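Local coordinates for protein alpha-1,2-mannosidase (Bacteroides thetaiotaomicron, PDB 2WW2) that cleaves alpha-mannosidic linkages with inversion of configuration, as a calcium-dependent glycoside hydrolase of family 92, at residues 351-354 / 355-358; 529-532 / 533-536. All coordinates share one frame; numbering follows the deposited sequence. Where two conformers were deposited one is given.

Overall arrangement
Both contacts lie within single helices of the family 92 catalytic domain, joining neighbouring turns; the core of that domain in this family is an (alpha/alpha)6 barrel. Interaction 1 is taken from the middle of helix 347-364, with its centre about 17 Å from the centre of the chain; interaction 2 runs from the N-cap through almost all of the short helix 530-537, about 29 Å out. Their centres lie about 33 Å apart and their nearest atoms about 22 Å apart, so the two do not touch. In each, a serine hydroxyl lies near the carbonyl oxygen three residues earlier, bonded to it in the given conformer of interaction 1 and unsettled in interaction 2. Neither supplies a ligand to the sodium ions.

Interaction 1: 351-354 / 355-358; sequences ERVT and QSII
Val353 meets Ser356 and Ile357 in the middle of helix 347-364, part of the family 92 catalytic domain with its (alpha/alpha)6 barrel. The tight side centres on Val353 O. Ile357 N reaches it at 3.1 Å in the regular helical bond. In the conformer given, one of two modelled, Ser356 OG donates to the same Val353 O at 2.7 Å, from the same face of the carbonyl plane but well off the C=O direction (116° at the oxygen). Here OG stands between its own N and carbonyl carbon (chi1 72°), which turns it back down the helix. Ile357 CG1 lies alongside, 3.5 Å from Val353 O, and its CD1 comes to 4.4 Å from Val353 CG1. Thr354 is buried too: its OG1 bonds Ser350 O, and it packs with Ile357 and Ile358 against Leu387, Leu388 and Ala391 of helix 383-393. One residue on, the helix bond is weak, Ile358 N to Thr354 O at 3.4 Å.

The other side is looser, with Glu351, Arg352 and Gln355 partly exposed. Glu351 turns its carboxylate off the turn, while Arg352 leaves it to pack on Glu300 and Tyr302 of strand 299-304, its NE bonding Tyr326 OH. Gln355 runs extended back along the helix surface and touches Thr398, whose OG1 also bonds Glu351 O. An alanine in place of Gln355 would probably open a gap beside Thr398 and strip the aliphatic cover from the Glu351 carbonyl. That cover is Gln355 CG, 3.6 Å from Glu351 O.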
ATOM      1  N   GLU A 351     -21.889   9.440 -39.216  1.00  8.16           N
ATOM      2  CA  GLU A 351     -22.379   8.999 -40.533  1.00  8.72           C
ATOM      3  C   GLU A 351     -21.213   8.566 -41.434  1.00  8.74           C
ATOM      4  O   GLU A 351     -21.315   7.566 -42.152  1.00  8.90           O
ATOM      5  CB  GLU A 351     -23.206  10.094 -41.238  1.00  9.29           C
ATOM      6  CG  GLU A 351     -24.590  10.319 -40.622  1.00 10.71           C
ATOM      7  CD  GLU A 351     -25.349  11.487 -41.233  1.00 15.11           C
ATOM      8  OE1 GLU A 351     -24.771  12.266 -42.016  1.00 16.68           O
ATOM      9  OE2 GLU A 351     -26.541  11.624 -40.925  1.00 16.27           O
ATOM     10  N   ARG A 352     -20.126   9.338 -41.423  1.00  8.06           N
ATOM     11  CA  ARG A 352     -18.967   9.046 -42.276  1.00  8.14           C
ATOM     12  C   ARG A 352     -18.043   7.984 -41.653  1.00  8.40           C
ATOM     13  O   ARG A 352     -17.470   7.141 -42.370  1.00  7.78           O
ATOM     14  CB  ARG A 352     -18.178  10.331 -42.578  1.00  7.99           C
ATOM     15  CG  ARG A 352     -19.008  11.415 -43.274  1.00  9.93           C
ATOM     16  CD  ARG A 352     -18.154  12.611 -43.691  1.00 10.37           C
ATOM     17  NE  ARG A 352     -17.666  13.367 -42.541  1.00 12.74           N
ATOM     18  CZ  ARG A 352     -18.178  14.532 -42.146  1.00 14.23           C
ATOM     19  NH1 ARG A 352     -19.205  15.061 -42.800  1.00 13.79           N
ATOM     20  NH2 ARG A 352     -17.675  15.164 -41.090  1.00 13.69           N
ATOM     21  N   VAL A 353     -17.908   8.019 -40.325  1.00  8.47           N
ATOM     22  CA  VAL A 353     -17.069   7.043 -39.620  1.00  8.62           C
ATOM     23  C   VAL A 353     -17.613   5.638 -39.808  1.00  9.37           C
ATOM     24  O   VAL A 353     -16.848   4.678 -40.048  1.00  9.01           O
ATOM     25  CB  VAL A 353     -16.984   7.350 -38.106  1.00  9.31           C
ATOM     26  CG1 VAL A 353     -16.404   6.145 -37.347  1.00  8.54           C
ATOM     27  CG2 VAL A 353     -16.120   8.591 -37.866  1.00  8.16           C
ATOM     28  N   THR A 354     -18.932   5.494 -39.708  1.00  8.34           N
ATOM     29  CA  THR A 354     -19.519   4.152 -39.865  1.00  9.09           C
ATOM     30  C   THR A 354     -19.314   3.643 -41.285  1.00  9.74           C
ATOM     31  O   THR A 354     -18.918   2.482 -41.475  1.00  9.41           O
ATOM     32  CB  THR A 354     -21.017   4.086 -39.455  1.00  9.07           C
ATOM     33  OG1 THR A 354     -21.736   5.103 -40.153  1.00  8.34           O
ATOM     34  CG2 THR A 354     -21.161   4.318 -37.928  1.00  9.78           C
ATOM     35  N   GLN A 355     -19.533   4.505 -42.279  1.00 10.58           N
ATOM     36  CA  GLN A 355     -19.215   4.127 -43.667  1.00 12.09           C
ATOM     37  C   GLN A 355     -17.749   3.706 -43.832  1.00 10.38           C
ATOM     38  O   GLN A 355     -17.442   2.769 -44.577  1.00 10.29           O
ATOM     39  CB  GLN A 355     -19.441   5.293 -44.636  1.00 13.35           C
ATOM     40  CG  GLN A 355     -20.851   5.540 -45.124  1.00 18.39           C
ATOM     41  CD  GLN A 355     -20.929   6.877 -45.856  1.00 24.51           C
ATOM     42  OE1 GLN A 355     -21.351   7.910 -45.284  1.00 27.81           O
ATOM     43  NE2 GLN A 355     -20.454   6.889 -47.100  1.00 24.39           N
ATOM     44  N   SER A 356     -16.838   4.413 -43.172  1.00  9.79           N
ATOM     45  CA  SER A 356     -15.407   4.124 -43.323  0.50  9.83           C
ATOM     46  C   SER A 356     -15.008   2.772 -42.733  1.00  9.66           C
ATOM     47  O   SER A 356     -14.069   2.131 -43.215  1.00  9.83           O
ATOM     48  CB  SER A 356     -14.529   5.240 -42.743  0.50  9.92           C
ATOM     49  OG  SER A 356     -14.568   5.260 -41.328  0.50 10.66           O
ATOM     50  N   ILE A 357     -15.719   2.334 -41.703  1.00  8.63           N
ATOM     51  CA  ILE A 357     -15.469   1.020 -41.111  1.00  8.14           C
ATOM     52  C   ILE A 357     -15.800  -0.059 -42.140  1.00  8.29           C
ATOM     53  O   ILE A 357     -15.042  -1.015 -42.329  1.00  8.31           O
ATOM     54  CB  ILE A 357     -16.326   0.826 -39.825  1.00  8.45           C
ATOM     55  CG1 ILE A 357     -15.740   1.648 -38.675  1.00  8.27           C
ATOM     56  CG2 ILE A 357     -16.418  -0.658 -39.425  1.00  7.26           C
ATOM     57  CD1 ILE A 357     -16.678   1.746 -37.461  1.00 10.23           C
ATOM     58  N   ILE A 358     -16.935   0.099 -42.811  1.00  8.25           N
ATOM     59  CA  ILE A 358     -17.322  -0.850 -43.867  1.00  8.26           C
ATOM     60  C   ILE A 358     -16.321  -0.787 -45.037  1.00  8.55           C
ATOM     61  O   ILE A 358     -15.929  -1.810 -45.595  1.00  8.60           O
ATOM     62  CB  ILE A 358     -18.770  -0.591 -44.349  1.00  8.80           C
ATOM     63  CG1 ILE A 358     -19.736  -0.770 -43.174  1.00  8.65           C
ATOM     64  CG2 ILE A 358     -19.163  -1.539 -45.508  1.00  8.43           C
ATOM     65  CD1 ILE A 358     -19.541  -2.080 -42.449  1.00 10.76           C
TER

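Interaction 2: 529-532 / 533-536; sequences DPEG and LSEL
The capped first turn of helix 530-537 ties Asp529 to Gly532 and Leu533. Asp529 is the N-cap: its OD1 takes the Gly532 N-H at 3.0 Å, the donor standing above the carboxylate plane, 72° out of it. Its own carbonyl starts the helical bonding, Asp529 O accepting from Leu533 N at 2.9 Å. A beta carbon on Gly532 would run into Asp529 OD2, so the bare alpha carbon leaves the cap its place. The carboxylate is gripped from outside as well, OD2 by Tyr481 OH and OD1 by Ser736 N of the C-terminal tail.

Within the catalytic domain this short helix packs Leu533 and Ser534 against Met543 of the following helix 540-551. Glu531 sends CG anti to its backbone N (chi1 -179°) and then bends at chi2, which swings its carboxylate round beside Ser534; OE1 bonds His540 NE2. OE2 works through water: one molecule donates to it at 3.0 Å and lies 2.6 Å from Ser534 OG, and a second donates to Glu531 OE2 and, at 2.5 Å, to Glu535 OE1. The two carboxylates, 4.6 Å apart between Glu531 OE2 and Glu535 OE1, probably repel less with that shared water between them and with Arg482 salt-bridged to Glu535 OE2. Glu535 CG lies beside the end of the Glu531 carbonyl, 3.4 Å from its O, while Glu535 N donates the regular helical bond to Glu531 O at 3.0 Å.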
ATOM      1  N   ASP A 529     -25.561  -5.789 -19.113  1.00  9.36           N
ATOM      2  CA  ASP A 529     -26.372  -6.560 -18.162  1.00  9.13           C
ATOM      3  C   ASP A 529     -26.036  -6.302 -16.679  1.00  9.54           C
ATOM      4  O   ASP A 529     -25.693  -7.225 -15.950  1.00  9.67           O
ATOM      5  CB  ASP A 529     -26.240  -8.060 -18.474  1.00  9.10           C
ATOM      6  CG  ASP A 529     -27.416  -8.874 -17.954  1.00 10.06           C
ATOM      7  OD1 ASP A 529     -28.366  -8.280 -17.381  1.00  7.51           O
ATOM      8  OD2 ASP A 529     -27.397 -10.116 -18.131  1.00 11.15           O
ATOM      9  N   PRO A 530     -26.137  -5.044 -16.225  1.00  9.22           N
ATOM     10  CA  PRO A 530     -25.880  -4.801 -14.807  1.00  9.75           C
ATOM     11  C   PRO A 530     -26.764  -5.667 -13.888  1.00  9.94           C
ATOM     12  O   PRO A 530     -26.300  -6.106 -12.841  1.00  9.75           O
ATOM     13  CB  PRO A 530     -26.213  -3.316 -14.642  1.00  9.62           C
ATOM     14  CG  PRO A 530     -25.931  -2.721 -16.008  1.00 10.18           C
ATOM     15  CD  PRO A 530     -26.408  -3.806 -16.969  1.00  9.64           C
ATOM     16  N   GLU A 531     -28.025  -5.902 -14.267  1.00  9.45           N
ATOM     17  CA  GLU A 531     -28.901  -6.711 -13.428  1.00 10.56           C
ATOM     18  C   GLU A 531     -28.371  -8.145 -13.346  1.00 10.67           C
ATOM     19  O   GLU A 531     -28.373  -8.756 -12.275  1.00 11.43           O
ATOM     20  CB  GLU A 531     -30.349  -6.682 -13.947  1.00 10.13           C
ATOM     21  CG  GLU A 531     -31.344  -7.495 -13.120  1.00 12.54           C
ATOM     22  CD  GLU A 531     -31.525  -6.972 -11.687  1.00 14.48           C
ATOM     23  OE1 GLU A 531     -31.305  -5.763 -11.425  1.00 14.64           O
ATOM     24  OE2 GLU A 531     -31.909  -7.786 -10.821  1.00 14.83           O
ATOM     25  N   GLY A 532     -27.910  -8.686 -14.469  1.00 10.40           N
ATOM     26  CA  GLY A 532     -27.338 -10.034 -14.448  1.00 10.95           C
ATOM     27  C   GLY A 532     -26.056 -10.090 -13.626  1.00 11.55           C
ATOM     28  O   GLY A 532     -25.765 -11.094 -12.974  1.00 11.47           O
ATOM     29  N   LEU A 533     -25.258  -9.025 -13.664  1.00 11.29           N
ATOM     30  CA  LEU A 533     -24.073  -8.988 -12.815  1.00 11.96           C
ATOM     31  C   LEU A 533     -24.471  -8.973 -11.334  1.00 12.88           C
ATOM     32  O   LEU A 533     -23.878  -9.691 -10.518  1.00 13.04           O
ATOM     33  CB  LEU A 533     -23.159  -7.798 -13.161  1.00 11.12           C
ATOM     34  CG  LEU A 533     -21.844  -7.728 -12.367  1.00 11.00           C
ATOM     35  CD1 LEU A 533     -21.020  -9.008 -12.598  1.00  9.19           C
ATOM     36  CD2 LEU A 533     -21.032  -6.500 -12.750  1.00 12.48           C
ATOM     37  N   SER A 534     -25.473  -8.169 -10.979  1.00 13.54           N
ATOM     38  CA  SER A 534     -25.896  -8.132  -9.588  1.00 14.33           C
ATOM     39  C   SER A 534     -26.403  -9.505  -9.157  1.00 14.58           C
ATOM     40  O   SER A 534     -26.206  -9.899  -8.014  1.00 14.78           O
ATOM     41  CB  SER A 534     -26.941  -7.050  -9.318  1.00 14.27           C
ATOM     42  OG  SER A 534     -28.232  -7.502  -9.641  1.00 18.55           O
ATOM     43  N   GLU A 535     -27.029 -10.240 -10.070  1.00 15.14           N
ATOM     44  CA  GLU A 535     -27.467 -11.602  -9.759  1.00 16.46           C
ATOM     45  C   GLU A 535     -26.281 -12.484  -9.391  1.00 16.27           C
ATOM     46  O   GLU A 535     -26.342 -13.256  -8.435  1.00 16.43           O
ATOM     47  CB  GLU A 535     -28.198 -12.247 -10.939  1.00 17.20           C
ATOM     48  CG  GLU A 535     -29.588 -11.720 -11.175  1.00 21.26           C
ATOM     49  CD  GLU A 535     -30.217 -12.289 -12.444  1.00 27.23           C
ATOM     50  OE1 GLU A 535     -31.374 -11.915 -12.734  1.00 28.75           O
ATOM     51  OE2 GLU A 535     -29.552 -13.095 -13.152  1.00 30.12           O
ATOM     52  N   LEU A 536     -25.215 -12.397 -10.173  1.00 15.54           N
ATOM     53  CA  LEU A 536     -24.004 -13.129  -9.855  1.00 15.50           C
ATOM     54  C   LEU A 536     -23.510 -12.744  -8.460  1.00 15.14           C
ATOM     55  O   LEU A 536     -23.085 -13.600  -7.694  1.00 15.15           O
ATOM     56  CB  LEU A 536     -22.906 -12.843 -10.894  1.00 14.36           C
ATOM     57  CG  LEU A 536     -23.158 -13.393 -12.300  1.00 14.72           C
ATOM     58  CD1 LEU A 536     -22.023 -13.013 -13.229  1.00 13.58           C
ATOM     59  CD2 LEU A 536     -23.356 -14.908 -12.282  1.00 14.04           C
TER
HETATM   60  O   HOH W   1     -30.178  -8.878  -8.569  1.00 19.11           O
HETATM   61  O   HOH W   2     -32.649 -10.155 -11.511  1.00 29.30           O